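Local atomic coordinates of glycoside Hydrolase (PDB entry 5TA0), a protein that probably cleaves agarose chains, as a family 86 glycoside hydrolase of a gut bacterium, here an engineered variant bound to the oligosaccharide neoagarooctaose. Residues Gly149-Thr152 and Trp156-Ser159; Leu321-Tyr326 and Met355-Arg360; His477-Gly482 and Val487-Val492. All coordinates share one frame; numbering follows the deposited sequence. Where two conformers were deposited one is given.

Contact 1: residues Gly149-Thr152 and Trp156-Ser159; sequences GTKT and WALS. With EDO (1,2-ethanediol), chain N.
The carbonyl oxygen of Trp156 is the focus of this tight loop-to-loop contact. Thr152 N donates to Trp156 O over 2.9 Å in a nearly straight bond (166° at the hydrogen), although the donor stands 31° out of the carbonyl plane. Around the same oxygen gather the CA-H of Lys151, with CA 3.3 Å from Trp156 O, and the methyl CG2 of Thr152; the hydroxyl OG1 adds only a weak bond. With chi1 at 70°, OG1 of Thr152 sits between its own backbone N and carbonyl carbon, which carries it over one face of the Trp156 indole, 3.6 Å from NE1 and toward the rim. The stronger partner of this hydroxyl is the backbone N of Lys154, inside the turn that joins the two segments, while the indole NE1 is satisfied by Val95 O.

Further along, the methyl CB of Ala157 lies against two carbonyls, 3.5 Å from Thr150 O and 3.6 Å from Gly149 O. There the backbones draw apart and water takes over: water 2 joins Thr150 O to Leu158 N, and water 1 joins Gly149 N to Leu158 O. A 1,2-ethanediol, probably from the crystallisation liquor, donates through O2 to Ala157 O.

Asp148 holds the hydroxyl of Thr150, and Glu166 that of Ser159. The whole turn belongs to the long loop between strand 134-140 and helix 170-183; Leu158 and Ser159 rest on that helix, at Ser172 and Ala171, and Trp156 packs against Glu97 and Ala105 of other loops.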
loop_
_atom_site.group_PDB
_atom_site.type_symbol
_atom_site.label_atom_id
_atom_site.label_comp_id
_atom_site.label_asym_id
_atom_site.label_seq_id
_atom_site.Cartn_x
_atom_site.Cartn_y
_atom_site.Cartn_z
ATOM N N GLY A 149 -19.106 -12.635 -21.271
ATOM C CA GLY A 149 -20.451 -12.629 -21.852
ATOM C C GLY A 149 -21.359 -11.541 -21.273
ATOM O O GLY A 149 -22.486 -11.395 -21.733
ATOM N N THR A 150 -20.920 -10.782 -20.273
ATOM C CA THR A 150 -21.764 -9.727 -19.700
ATOM C C THR A 150 -21.992 -8.627 -20.731
ATOM O O THR A 150 -21.031 -8.067 -21.300
ATOM C CB THR A 150 -21.144 -9.112 -18.452
ATOM O OG1 THR A 150 -20.904 -10.139 -17.480
ATOM C CG2 THR A 150 -22.067 -8.050 -17.836
ATOM N N LYS A 151 -23.253 -8.311 -20.967
ATOM C CA LYS A 151 -23.599 -7.284 -21.933
ATOM C C LYS A 151 -23.580 -5.909 -21.303
ATOM O O LYS A 151 -23.859 -5.721 -20.112
ATOM C CB LYS A 151 -24.938 -7.623 -22.574
ATOM C CG LYS A 151 -24.854 -8.801 -23.530
ATOM C CD LYS A 151 -26.203 -9.297 -23.992
ATOM C CE LYS A 151 -26.050 -10.349 -25.072
ATOM N NZ LYS A 151 -27.377 -10.930 -25.435
ATOM N N THR A 152 -23.292 -4.930 -22.142
ATOM C CA THR A 152 -23.312 -3.507 -21.772
ATOM C C THR A 152 -24.751 -2.998 -21.821
ATOM O O THR A 152 -25.675 -3.745 -22.172
ATOM C CB THR A 152 -22.462 -2.664 -22.727
ATOM O OG1 THR A 152 -23.115 -2.597 -24.012
ATOM C CG2 THR A 152 -21.070 -3.234 -22.872
ATOM N N TRP A 156 -24.641 -5.604 -26.049
ATOM C CA TRP A 156 -23.591 -6.429 -26.652
ATOM C C TRP A 156 -22.520 -6.702 -25.602
ATOM O O TRP A 156 -22.343 -5.944 -24.661
ATOM C CB TRP A 156 -23.010 -5.768 -27.931
ATOM C CG TRP A 156 -22.334 -4.473 -27.705
ATOM C CD1 TRP A 156 -22.915 -3.231 -27.664
ATOM C CD2 TRP A 156 -20.948 -4.273 -27.482
ATOM N NE1 TRP A 156 -21.962 -2.272 -27.412
ATOM C CE2 TRP A 156 -20.737 -2.885 -27.299
ATOM C CE3 TRP A 156 -19.839 -5.141 -27.442
ATOM C CZ2 TRP A 156 -19.467 -2.355 -27.063
ATOM C CZ3 TRP A 156 -18.589 -4.605 -27.209
ATOM C CH2 TRP A 156 -18.412 -3.238 -27.000
ATOM N N ALA A 157 -21.783 -7.771 -25.826
ATOM C CA ALA A 157 -20.723 -8.224 -24.912
ATOM C C ALA A 157 -19.358 -8.156 -25.592
ATOM O O ALA A 157 -19.245 -8.477 -26.781
ATOM C CB ALA A 157 -20.985 -9.650 -24.477
ATOM N N LEU A 158 -18.320 -7.760 -24.847
ATOM C CA LEU A 158 -16.982 -7.760 -25.397
ATOM C C LEU A 158 -16.602 -9.166 -25.886
ATOM O O LEU A 158 -16.950 -10.176 -25.272
ATOM C CB LEU A 158 -15.971 -7.232 -24.381
ATOM C CG LEU A 158 -15.949 -5.706 -24.224
ATOM C CD1 LEU A 158 -15.329 -5.270 -22.923
ATOM C CD2 LEU A 158 -15.255 -5.025 -25.400
ATOM N N SER A 159 -15.866 -9.229 -26.988
ATOM C CA SER A 159 -15.495 -10.477 -27.609
ATOM C C SER A 159 -14.864 -11.462 -26.647
ATOM O O SER A 159 -13.960 -11.083 -25.905
ATOM C CB SER A 159 -14.517 -10.225 -28.750
ATOM O OG SER A 159 -14.266 -11.458 -29.397
HETATM C C1 EDO N . -19.353 -11.181 -29.843
HETATM O O1 EDO N . -20.384 -11.263 -30.792
HETATM C C2 EDO N . -19.973 -11.438 -28.492
HETATM O O2 EDO N . -18.958 -11.311 -27.516
HETATM O O HOH W 1 -18.046 -10.522 -22.733
HETATM O O HOH W 2 -18.420 -7.907 -21.832
#

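Contact 2: residues Leu321-Tyr326 and Met355-Arg360; sequences LMISQY and MQFMER. With GAL (beta-D-galactopyranose), chain C.
Phe357 reaches from its helix into the angle between Ile323 and Tyr326, and its ring carries the whole contact. Its edge is turned into the face of Tyr326 in a T-shaped stack, with ring centroids 4.8 Å apart and planes at 82°. CE2 of Phe357 stands over the centre of the tyrosine ring, at nearly equal distance from all six of its carbons, and comes within 3.7 Å of Tyr326 CD2. One face of the phenylalanine is used as well: Ile323 CD1 lies 3.9 Å from the centroid of the Phe357 ring, a CH-pi contact. The chi2 of Ile323, 95°, departs from a staggered value and lays the end of CG1-CD1 over that face, near CE1.

This compact trio contrasts with the rest of the interface. The backbones stay well apart, with Ile323 CA 9.0 Å from Phe357 CA, and Arg360 leads off to a cluster of carboxylates, Glu301, Asp305 and Glu308, while the partly exposed Glu359 pairs with Arg592. An alanine in place of Phe357 would probably leave the Tyr326 face and the Ile323 methyl without their common partner and open a gap between strand and helix.

Gln325 lines the glycan pocket and is probably the glutamine engineered in place of a glutamate; its neighbour Ser324 bonds to Glu199 and His281. The contact lies behind the strand that carries Gln325, on the helix side of the sheet, within the beta-alpha-beta unit of strand 321-326, helix 340-358 and strand 364-369; Phe357 is also covered by Leu282 of strand 277-285 and by Met300 and Met304 of helix 298-315.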
loop_
_atom_site.group_PDB
_atom_site.type_symbol
_atom_site.label_atom_id
_atom_site.label_comp_id
_atom_site.label_asym_id
_atom_site.label_seq_id
_atom_site.Cartn_x
_atom_site.Cartn_y
_atom_site.Cartn_z
ATOM N N LEU A 321 6.005 -2.113 -6.921
ATOM C CA LEU A 321 4.745 -2.547 -6.316
ATOM C C LEU A 321 3.844 -1.342 -6.042
ATOM O O LEU A 321 4.287 -0.348 -5.418
ATOM C CB LEU A 321 4.997 -3.300 -5.014
ATOM C CG LEU A 321 3.769 -3.861 -4.279
ATOM C CD1 LEU A 321 3.090 -4.953 -5.093
ATOM C CD2 LEU A 321 4.151 -4.389 -2.903
ATOM N N MET A 322 2.602 -1.437 -6.484
ATOM C CA MET A 322 1.559 -0.488 -6.187
ATOM C C MET A 322 0.582 -1.110 -5.203
ATOM O O MET A 322 0.228 -2.283 -5.328
ATOM C CB MET A 322 0.818 -0.151 -7.474
ATOM C CG MET A 322 -0.473 0.624 -7.280
ATOM S SD MET A 322 -1.306 1.046 -8.826
ATOM C CE MET A 322 -0.145 2.242 -9.483
ATOM N N ILE A 323 0.138 -0.320 -4.240
ATOM C CA ILE A 323 -0.960 -0.710 -3.342
ATOM C C ILE A 323 -2.079 0.289 -3.584
ATOM O O ILE A 323 -2.129 1.358 -2.984
ATOM C CB ILE A 323 -0.522 -0.829 -1.864
ATOM C CG1 ILE A 323 0.737 -1.712 -1.720
ATOM C CG2 ILE A 323 -1.626 -1.464 -1.045
ATOM C CD1 ILE A 323 2.014 -0.933 -1.684
ATOM N N SER A 324 -2.993 -0.030 -4.520
ATOM C CA SER A 324 -3.910 0.991 -4.984
ATOM C C SER A 324 -5.143 1.203 -4.097
ATOM O O SER A 324 -5.880 2.155 -4.309
ATOM C CB SER A 324 -4.348 0.745 -6.413
ATOM O OG SER A 324 -4.874 -0.542 -6.605
ATOM N N GLN A 325 -5.340 0.301 -3.140
ATOM C CA GLN A 325 -6.323 0.458 -2.042
ATOM C C GLN A 325 -5.763 -0.207 -0.800
ATOM O O GLN A 325 -5.372 -1.373 -0.875
ATOM C CB GLN A 325 -7.657 -0.222 -2.341
ATOM C CG GLN A 325 -8.470 0.377 -3.488
ATOM C CD GLN A 325 -9.743 -0.401 -3.784
ATOM O OE1 GLN A 325 -10.312 -1.107 -2.899
ATOM N NE2 GLN A 325 -10.222 -0.273 -4.997
ATOM N N TYR A 326 -5.757 0.496 0.321
ATOM C CA TYR A 326 -5.396 -0.128 1.594
ATOM C C TYR A 326 -6.056 0.591 2.746
ATOM O O TYR A 326 -6.447 1.744 2.621
ATOM C CB TYR A 326 -3.888 -0.176 1.794
ATOM C CG TYR A 326 -3.170 1.112 2.145
ATOM C CD1 TYR A 326 -2.920 1.448 3.473
ATOM C CD2 TYR A 326 -2.652 1.952 1.155
ATOM C CE1 TYR A 326 -2.214 2.582 3.821
ATOM C CE2 TYR A 326 -1.952 3.119 1.495
ATOM C CZ TYR A 326 -1.704 3.400 2.817
ATOM O OH TYR A 326 -0.969 4.505 3.214
ATOM N N MET A 355 3.585 3.294 7.336
ATOM C CA MET A 355 4.957 3.165 7.851
ATOM C C MET A 355 5.691 1.974 7.205
ATOM O O MET A 355 6.879 2.057 6.844
ATOM C CB MET A 355 4.935 3.009 9.375
ATOM C CG MET A 355 4.474 4.260 10.105
ATOM S SD MET A 355 5.676 5.577 10.116
ATOM C CE MET A 355 6.841 5.055 11.394
ATOM N N GLN A 356 4.983 0.865 7.027
ATOM C CA GLN A 356 5.586 -0.332 6.436
ATOM C C GLN A 356 5.885 -0.121 4.962
ATOM O O GLN A 356 6.955 -0.520 4.509
ATOM C CB GLN A 356 4.730 -1.572 6.701
ATOM C CG GLN A 356 4.604 -1.821 8.215
ATOM C CD GLN A 356 3.866 -3.063 8.623
ATOM O OE1 GLN A 356 2.871 -2.995 9.371
ATOM N NE2 GLN A 356 4.368 -4.214 8.197
ATOM N N PHE A 357 5.044 0.615 4.238
ATOM C CA PHE A 357 5.347 0.919 2.824
ATOM C C PHE A 357 6.538 1.871 2.712
ATOM O O PHE A 357 7.379 1.693 1.814
ATOM C CB PHE A 357 4.149 1.529 2.094
ATOM C CG PHE A 357 2.906 0.657 2.108
ATOM C CD1 PHE A 357 2.968 -0.736 1.904
ATOM C CD2 PHE A 357 1.677 1.247 2.309
ATOM C CE1 PHE A 357 1.818 -1.514 1.916
ATOM C CE2 PHE A 357 0.548 0.485 2.302
ATOM C CZ PHE A 357 0.613 -0.887 2.128
ATOM N N MET A 358 6.650 2.793 3.653
ATOM C CA MET A 358 7.784 3.749 3.671
ATOM C C MET A 358 9.107 3.005 3.834
ATOM O O MET A 358 10.137 3.447 3.291
ATOM C CB MET A 358 7.570 4.775 4.783
ATOM C CG MET A 358 6.524 5.823 4.436
ATOM S SD MET A 358 5.791 6.694 5.856
ATOM C CE MET A 358 7.218 7.569 6.468
ATOM N N GLU A 359 9.109 1.884 4.546
ATOM C CA GLU A 359 10.310 1.063 4.683
ATOM C C GLU A 359 10.763 0.439 3.381
ATOM O O GLU A 359 11.902 -0.014 3.334
ATOM C CB GLU A 359 10.130 -0.073 5.674
ATOM C CG GLU A 359 9.927 0.350 7.087
ATOM C CD GLU A 359 9.696 -0.823 8.004
ATOM O OE1 GLU A 359 10.428 -1.835 7.898
ATOM O OE2 GLU A 359 8.790 -0.708 8.826
ATOM N N ARG A 360 9.874 0.340 2.375
ATOM C CA ARG A 360 10.206 -0.225 1.049
ATOM C C ARG A 360 10.046 0.740 -0.054
ATOM O O ARG A 360 9.690 0.380 -1.180
ATOM C CB ARG A 360 9.218 -1.330 0.674
ATOM C CG ARG A 360 9.196 -2.399 1.645
ATOM C CD ARG A 360 8.377 -3.572 1.128
ATOM N NE ARG A 360 8.321 -4.471 2.235
ATOM C CZ ARG A 360 8.579 -5.773 2.223
ATOM N NH1 ARG A 360 8.877 -6.428 1.100
ATOM N NH2 ARG A 360 8.480 -6.433 3.370
HETATM C C1 GAL C . -14.411 -3.288 -2.292
HETATM C C2 GAL C . -14.001 -2.726 -3.644
HETATM C C3 GAL C . -14.196 -1.227 -3.783
HETATM C C4 GAL C . -15.418 -0.708 -3.033
HETATM C C5 GAL C . -15.540 -1.282 -1.649
HETATM C C6 GAL C . -16.777 -0.823 -0.854
HETATM O O2 GAL C . -12.623 -2.990 -3.868
HETATM O O3 GAL C . -14.376 -1.051 -5.197
HETATM O O4 GAL C . -16.584 -1.053 -3.802
HETATM O O5 GAL C . -15.626 -2.696 -1.822
HETATM O O6 GAL C . -16.792 0.592 -0.594
#

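Contact 3: residues His477-Gly482 and Val487-Val492; sequences HLYLKG and VPILDV
A chi1 of 62° tucks the ring of Tyr479 back over its own backbone and across toward the paired strand, where it lies alongside Ile489; chi1 of -85° brings the carboxylate of Asp491 to meet it. Ile489 CB packs over one face of the phenol, 4.0 Å from the Tyr479 ring centroid, and CG2 reaches the hydroxyl end. Asp491 adopts two conformers; in one of them Tyr479 OH donates to Asp491 OD2 over 2.7 Å, so this bond is probably held only part of the time. There OD2 lies in the ring plane at its edge, but the hydroxyl approaches from above the carboxylate plane, 44° out. In the same conformer water 3 donates to OD2 and also meets His477 ND1.

The backbones form an antiparallel hairpin with hydrogen-bonded pairs His477-Asp491, Tyr479-Ile489 and Lys481-Val487; the straightest bonds include Lys481 N to Val487 O, 2.8 Å. Pro488, which has no N-H, occupies a non-hydrogen-bonded position opposite Leu480 and costs the ladder nothing. On the face of Tyr479, diagonally across the ladder, CB of Lys481 rests 3.6 Å from Ile489 CG1.

The two sheet faces differ in chemistry. Apolar Leu478, Leu480, Pro488 and Leu490 turn to helices 340-358 and 411-416, joining beta-sandwich to barrel, with Leu480 on Tyr341 and Trp344. The other face mixes apolar packing by Ile489 with a polar cluster of His477, Tyr479 and Asp491, whose two positions are consistent with an impermanent bond.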
loop_
_atom_site.group_PDB
_atom_site.type_symbol
_atom_site.label_atom_id
_atom_site.label_comp_id
_atom_site.label_asym_id
_atom_site.label_seq_id
_atom_site.Cartn_x
_atom_site.Cartn_y
_atom_site.Cartn_z
ATOM N N HIS A 477 -0.559 13.637 18.279
ATOM C CA HIS A 477 -0.834 12.290 18.773
ATOM C C HIS A 477 -2.266 11.926 18.377
ATOM O O HIS A 477 -3.229 12.606 18.791
ATOM C CB HIS A 477 -0.669 12.273 20.299
ATOM C CG HIS A 477 -0.751 10.925 20.941
ATOM N ND1 HIS A 477 -1.041 10.784 22.284
ATOM C CD2 HIS A 477 -0.582 9.673 20.466
ATOM C CE1 HIS A 477 -1.021 9.509 22.609
ATOM N NE2 HIS A 477 -0.743 8.807 21.524
ATOM N N LEU A 478 -2.391 10.877 17.555
ATOM C CA LEU A 478 -3.668 10.393 17.046
ATOM C C LEU A 478 -4.011 9.076 17.715
ATOM O O LEU A 478 -3.304 8.088 17.545
ATOM C CB LEU A 478 -3.623 10.229 15.531
ATOM C CG LEU A 478 -4.943 9.787 14.897
ATOM C CD1 LEU A 478 -6.034 10.826 15.054
ATOM C CD2 LEU A 478 -4.701 9.497 13.425
ATOM N N TYR A 479 -5.102 9.074 18.501
ATOM C CA TYR A 479 -5.477 7.907 19.305
ATOM C C TYR A 479 -6.995 7.864 19.505
ATOM O O TYR A 479 -7.703 8.817 19.178
ATOM C CB TYR A 479 -4.756 7.962 20.683
ATOM C CG TYR A 479 -5.108 9.150 21.544
ATOM C CD1 TYR A 479 -4.441 10.369 21.400
ATOM C CD2 TYR A 479 -6.140 9.066 22.487
ATOM C CE1 TYR A 479 -4.771 11.477 22.184
ATOM C CE2 TYR A 479 -6.472 10.158 23.275
ATOM C CZ TYR A 479 -5.787 11.360 23.125
ATOM O OH TYR A 479 -6.123 12.460 23.900
ATOM N N LEU A 480 -7.445 6.766 20.110
ATOM C CA LEU A 480 -8.848 6.547 20.413
ATOM C C LEU A 480 -9.173 6.935 21.862
ATOM O O LEU A 480 -8.528 6.442 22.796
ATOM C CB LEU A 480 -9.224 5.090 20.181
ATOM C CG LEU A 480 -10.659 4.647 20.525
ATOM C CD1 LEU A 480 -11.668 5.307 19.601
ATOM C CD2 LEU A 480 -10.731 3.135 20.442
ATOM N N LYS A 481 -10.205 7.758 22.024
ATOM C CA LYS A 481 -10.743 8.115 23.353
ATOM C C LYS A 481 -12.057 7.369 23.565
ATOM O O LYS A 481 -12.951 7.452 22.728
ATOM C CB LYS A 481 -11.002 9.612 23.428
ATOM C CG LYS A 481 -11.588 10.078 24.770
ATOM C CD LYS A 481 -11.753 11.577 24.802
ATOM C CE LYS A 481 -12.031 12.049 26.220
ATOM N NZ LYS A 481 -12.182 13.519 26.225
ATOM N N GLY A 482 -12.188 6.678 24.697
ATOM C CA GLY A 482 -13.460 6.039 25.070
ATOM C C GLY A 482 -13.671 4.610 24.656
ATOM O O GLY A 482 -14.788 4.088 24.796
ATOM N N VAL A 487 -14.248 7.942 20.126
ATOM C CA VAL A 487 -13.877 8.896 19.067
ATOM C C VAL A 487 -12.369 9.035 18.932
ATOM O O VAL A 487 -11.633 8.966 19.919
ATOM C CB VAL A 487 -14.485 10.283 19.301
ATOM C CG1 VAL A 487 -16.010 10.200 19.342
ATOM C CG2 VAL A 487 -13.933 10.949 20.552
ATOM N N PRO A 488 -11.882 9.235 17.695
ATOM C CA PRO A 488 -10.478 9.558 17.541
ATOM C C PRO A 488 -10.190 10.987 17.965
ATOM O O PRO A 488 -10.981 11.902 17.717
ATOM C CB PRO A 488 -10.248 9.368 16.033
ATOM C CG PRO A 488 -11.558 9.706 15.423
ATOM C CD PRO A 488 -12.591 9.199 16.408
ATOM N N ILE A 489 -9.026 11.163 18.577
ATOM C CA ILE A 489 -8.540 12.460 19.018
ATOM C C ILE A 489 -7.196 12.711 18.341
ATOM O O ILE A 489 -6.352 11.819 18.318
ATOM C CB ILE A 489 -8.335 12.473 20.555
ATOM C CG1 ILE A 489 -9.662 12.222 21.280
ATOM C CG2 ILE A 489 -7.671 13.770 21.016
ATOM C CD1 ILE A 489 -10.704 13.288 21.102
ATOM N N LEU A 490 -7.033 13.917 17.802
ATOM C CA LEU A 490 -5.730 14.410 17.358
ATOM C C LEU A 490 -5.297 15.518 18.305
ATOM O O LEU A 490 -5.745 16.661 18.178
ATOM C CB LEU A 490 -5.785 14.927 15.913
ATOM C CG LEU A 490 -4.440 15.427 15.343
ATOM C CD1 LEU A 490 -3.353 14.361 15.452
ATOM C CD2 LEU A 490 -4.657 15.838 13.887
ATOM N N ASP A 491 -4.444 15.161 19.262
ATOM C CA ASP A 491 -3.887 16.133 20.213
ATOM C C ASP A 491 -2.650 16.768 19.606
ATOM O O ASP A 491 -1.708 16.047 19.267
ATOM C CB ASP A 491 -3.435 15.450 21.505
ATOM C CG ASP A 491 -4.532 15.260 22.521
ATOM O OD1 ASP A 491 -5.587 15.920 22.458
ATOM O OD2 ASP A 491 -4.296 14.423 23.409
ATOM N N VAL A 492 -2.631 18.098 19.555
ATOM C CA VAL A 492 -1.508 18.868 18.977
ATOM C C VAL A 492 -1.111 19.895 20.026
ATOM O O VAL A 492 -1.945 20.719 20.422
ATOM C CB VAL A 492 -1.902 19.558 17.654
ATOM C CG1 VAL A 492 -0.732 20.362 17.076
ATOM C CG2 VAL A 492 -2.399 18.524 16.644
HETATM O O HOH W 3 -1.629 13.109 23.702
#

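Overall arrangement
Along the chain the three contacts follow one another without overlap. Contact 1 lies in a loop beyond strand 134-140 and contact 2 on strand 321-326, two members of the same parallel barrel sheet; their centres are 35 Å apart, contact 2 near the middle of the molecule and contact 1 toward its periphery. Contact 3 lies in the beta-sandwich region, 24 Å from contact 2 and 49 Å from contact 1 between centres. None of them touch. Helix 340-358 nevertheless links contacts 2 and 3: its end supplies Phe357 to the layer between the barrel strands and their helices, while its earlier residues Trp344 and Asn351 meet the hairpin 472-495, tying the sugar-binding barrel to the beta-sandwich.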